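Local coordinates for putative cytoplasmic protein (Salmonella typhimurium, PDB 2GK3) that is of unknown function, belongs to a glutamine amidotransferase-like family and assembles into a hexamer, at residues L122-Y127 against D244-T249. Numbering follows the deposited sequence.
Sequences LMIGGY and DLWVNT
Ile124 meets the six-membered part of the Trp246 indole obliquely, its side chain coming from the opposite direction and laying CG1 and CD1 against the ring. Ile124 CD1 lies 3.6 Å from Trp246 CZ3, and Ile124 CG1 follows at 3.8 Å from Trp246 CZ3. With CG1 anti to the carbonyl carbon (chi1 -63°) and the chain then fully extended, the longer branch of Ile124 reaches across to the ring. This is the tight, wholly apolar part, and Phe223 and Tyr242 add edge-to-face contacts to the same indole while Leu45 and Leu49 of helix 43-51 pack on it.

Around Leu122, two residues earlier on the same strand face, the fit is looser. It arrives at about a right angle to the tryptophan, with Leu122 CD2 near the ring plane at the edge, 4.1 Å from Trp246 CZ3. Leu122 CD2 comes no closer than 4.2 Å to Thr249 OG1, a buried hydroxyl without a polar partner as modelled, though the strained threonine side chain makes its place less sure. No hydrogen bond joins the two segments; the axes of strand 122-124 and helix 244-249 approach to 11.5 Å at their closest and run at 150°. The solvent side lies on the helix, where Asp244, Val247 and Asn248 are partly exposed. Such helix-on-strand packing, with strand 120-124 running parallel between strands 80-84 and 218-223, is consistent with the alpha/beta core of class I glutamine amidotransferase-like domains.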
ATOM      1  N   LEU E 122     -30.469  -6.229  12.775  1.00 27.93           N
ATOM      2  CA  LEU E 122     -29.518  -7.095  13.444  1.00 27.58           C
ATOM      3  C   LEU E 122     -28.106  -6.666  13.047  1.00 27.08           C
ATOM      4  O   LEU E 122     -27.815  -6.497  11.863  1.00 26.65           O
ATOM      5  CB  LEU E 122     -29.761  -8.579  13.107  1.00 27.81           C
ATOM      6  CG  LEU E 122     -28.588  -9.559  13.363  1.00 29.36           C
ATOM      7  CD1 LEU E 122     -28.289  -9.803  14.878  1.00 27.05           C
ATOM      8  CD2 LEU E 122     -28.802 -10.888  12.614  1.00 27.10           C
HETATM    9  N   MSE E 123     -27.257  -6.434  14.049  1.00 26.72           N
HETATM   10  CA  MSE E 123     -25.835  -6.258  13.816  1.00 25.52           C
HETATM   11  C   MSE E 123     -25.102  -7.512  14.283  1.00 26.43           C
HETATM   12  O   MSE E 123     -25.376  -8.031  15.373  1.00 26.05           O
HETATM   13  CB  MSE E 123     -25.281  -5.009  14.520  1.00 25.58           C
HETATM   14  CG  MSE E 123     -23.757  -4.763  14.225  1.00 24.22           C
HETATM   15 SE   MSE E 123     -23.119  -2.987  14.639  0.50 22.44          SE
HETATM   16  CE  MSE E 123     -23.807  -1.983  13.101  1.00 23.17           C
ATOM     17  N   ILE E 124     -24.171  -7.986  13.450  1.00 26.89           N
ATOM     18  CA  ILE E 124     -23.344  -9.146  13.767  1.00 27.19           C
ATOM     19  C   ILE E 124     -21.921  -8.662  13.994  1.00 28.25           C
ATOM     20  O   ILE E 124     -21.407  -7.843  13.223  1.00 28.39           O
ATOM     21  CB  ILE E 124     -23.395 -10.204  12.632  1.00 27.46           C
ATOM     22  CG1 ILE E 124     -24.824 -10.747  12.475  1.00 25.67           C
ATOM     23  CG2 ILE E 124     -22.347 -11.331  12.866  1.00 26.33           C
ATOM     24  CD1 ILE E 124     -25.015 -11.726  11.275  1.00 27.08           C
ATOM     25  N   GLY E 125     -21.290  -9.160  15.060  1.00 29.06           N
ATOM     26  CA  GLY E 125     -19.953  -8.713  15.445  1.00 29.39           C
ATOM     27  C   GLY E 125     -18.816  -9.067  14.511  1.00 29.85           C
ATOM     28  O   GLY E 125     -18.924  -9.982  13.687  1.00 30.48           O
ATOM     29  N   GLY E 126     -17.706  -8.349  14.659  1.00 29.65           N
ATOM     30  CA  GLY E 126     -16.530  -8.526  13.808  1.00 28.83           C
ATOM     31  C   GLY E 126     -15.594  -7.326  13.852  1.00 28.62           C
ATOM     32  O   GLY E 126     -15.819  -6.387  14.620  1.00 28.69           O
ATOM     33  N   TYR E 127     -14.540  -7.357  13.025  1.00 28.77           N
ATOM     34  CA  TYR E 127     -13.515  -6.322  13.018  1.00 28.27           C
ATOM     35  C   TYR E 127     -14.077  -4.998  12.499  1.00 28.47           C
ATOM     36  O   TYR E 127     -13.622  -3.941  12.930  1.00 28.05           O
ATOM     37  CB  TYR E 127     -12.295  -6.761  12.201  1.00 29.21           C
ATOM     38  CG  TYR E 127     -11.313  -7.719  12.910  1.00 28.99           C
ATOM     39  CD1 TYR E 127     -11.700  -8.472  14.027  1.00 29.66           C
ATOM     40  CD2 TYR E 127     -10.010  -7.865  12.444  1.00 27.74           C
ATOM     41  CE1 TYR E 127     -10.813  -9.353  14.661  1.00 30.97           C
ATOM     42  CE2 TYR E 127      -9.115  -8.729  13.065  1.00 29.92           C
ATOM     43  CZ  TYR E 127      -9.522  -9.476  14.175  1.00 30.65           C
ATOM     44  OH  TYR E 127      -8.630 -10.328  14.798  1.00 31.30           O
ATOM     45  N   ASP E 244     -31.170 -22.380  12.890  1.00 38.09           N
ATOM     46  CA  ASP E 244     -32.305 -21.964  13.720  1.00 38.09           C
ATOM     47  C   ASP E 244     -31.997 -20.706  14.505  1.00 37.15           C
ATOM     48  O   ASP E 244     -32.877 -19.883  14.700  1.00 36.83           O
ATOM     49  CB  ASP E 244     -32.733 -23.077  14.690  1.00 38.78           C
ATOM     50  CG  ASP E 244     -33.300 -24.298  13.978  1.00 41.26           C
ATOM     51  OD1 ASP E 244     -33.646 -24.209  12.768  1.00 43.02           O
ATOM     52  OD2 ASP E 244     -33.405 -25.351  14.646  1.00 44.29           O
ATOM     53  N   LEU E 245     -30.750 -20.578  14.960  1.00 36.56           N
ATOM     54  CA  LEU E 245     -30.309 -19.389  15.691  1.00 36.12           C
ATOM     55  C   LEU E 245     -30.580 -18.145  14.859  1.00 35.09           C
ATOM     56  O   LEU E 245     -31.337 -17.280  15.271  1.00 34.49           O
ATOM     57  CB  LEU E 245     -28.817 -19.476  16.055  1.00 35.90           C
ATOM     58  CG  LEU E 245     -28.111 -18.234  16.627  1.00 36.37           C
ATOM     59  CD1 LEU E 245     -28.772 -17.678  17.912  1.00 35.68           C
ATOM     60  CD2 LEU E 245     -26.643 -18.532  16.886  1.00 36.71           C
ATOM     61  N   TRP E 246     -29.992 -18.096  13.670  1.00 34.71           N
ATOM     62  CA  TRP E 246     -30.072 -16.922  12.818  1.00 34.07           C
ATOM     63  C   TRP E 246     -31.475 -16.713  12.291  1.00 34.17           C
ATOM     64  O   TRP E 246     -31.954 -15.582  12.230  1.00 34.34           O
ATOM     65  CB  TRP E 246     -29.063 -17.032  11.676  1.00 33.93           C
ATOM     66  CG  TRP E 246     -27.664 -17.094  12.176  1.00 33.92           C
ATOM     67  CD1 TRP E 246     -26.821 -18.171  12.137  1.00 33.25           C
ATOM     68  CD2 TRP E 246     -26.951 -16.045  12.847  1.00 33.83           C
ATOM     69  NE1 TRP E 246     -25.611 -17.851  12.727  1.00 32.91           N
ATOM     70  CE2 TRP E 246     -25.665 -16.553  13.172  1.00 34.48           C
ATOM     71  CE3 TRP E 246     -27.270 -14.722  13.201  1.00 34.21           C
ATOM     72  CZ2 TRP E 246     -24.688 -15.776  13.827  1.00 33.30           C
ATOM     73  CZ3 TRP E 246     -26.301 -13.949  13.852  1.00 33.59           C
ATOM     74  CH2 TRP E 246     -25.025 -14.488  14.156  1.00 34.09           C
ATOM     75  N   VAL E 247     -32.134 -17.816  11.932  1.00 34.58           N
ATOM     76  CA  VAL E 247     -33.500 -17.782  11.411  1.00 34.47           C
ATOM     77  C   VAL E 247     -34.466 -17.312  12.498  1.00 34.43           C
ATOM     78  O   VAL E 247     -35.256 -16.391  12.263  1.00 34.26           O
ATOM     79  CB  VAL E 247     -33.916 -19.159  10.746  1.00 34.41           C
ATOM     80  CG1 VAL E 247     -35.424 -19.322  10.656  1.00 33.71           C
ATOM     81  CG2 VAL E 247     -33.335 -19.250   9.347  1.00 34.94           C
ATOM     82  N   ASN E 248     -34.388 -17.932  13.681  1.00 34.75           N
ATOM     83  CA  ASN E 248     -35.209 -17.515  14.827  1.00 35.35           C
ATOM     84  C   ASN E 248     -34.990 -16.062  15.212  1.00 34.94           C
ATOM     85  O   ASN E 248     -35.952 -15.372  15.526  1.00 35.16           O
ATOM     86  CB  ASN E 248     -34.982 -18.381  16.081  1.00 35.53           C
ATOM     87  CG  ASN E 248     -35.366 -19.834  15.887  1.00 36.85           C
ATOM     88  OD1 ASN E 248     -36.054 -20.206  14.921  1.00 37.92           O
ATOM     89  ND2 ASN E 248     -34.923 -20.677  16.823  1.00 36.07           N
ATOM     90  N   THR E 249     -33.738 -15.588  15.191  1.00 34.88           N
ATOM     91  CA  THR E 249     -33.512 -14.198  15.613  1.00 34.44           C
ATOM     92  C   THR E 249     -34.024 -13.217  14.563  1.00 34.58           C
ATOM     93  O   THR E 249     -34.602 -12.163  14.895  1.00 33.60           O
ATOM     94  CB  THR E 249     -32.058 -13.866  16.111  1.00 34.59           C
ATOM     95  OG1 THR E 249     -31.388 -13.030  15.177  1.00 37.00           O
ATOM     96  CG2 THR E 249     -31.227 -15.071  16.384  1.00 32.94           C
TER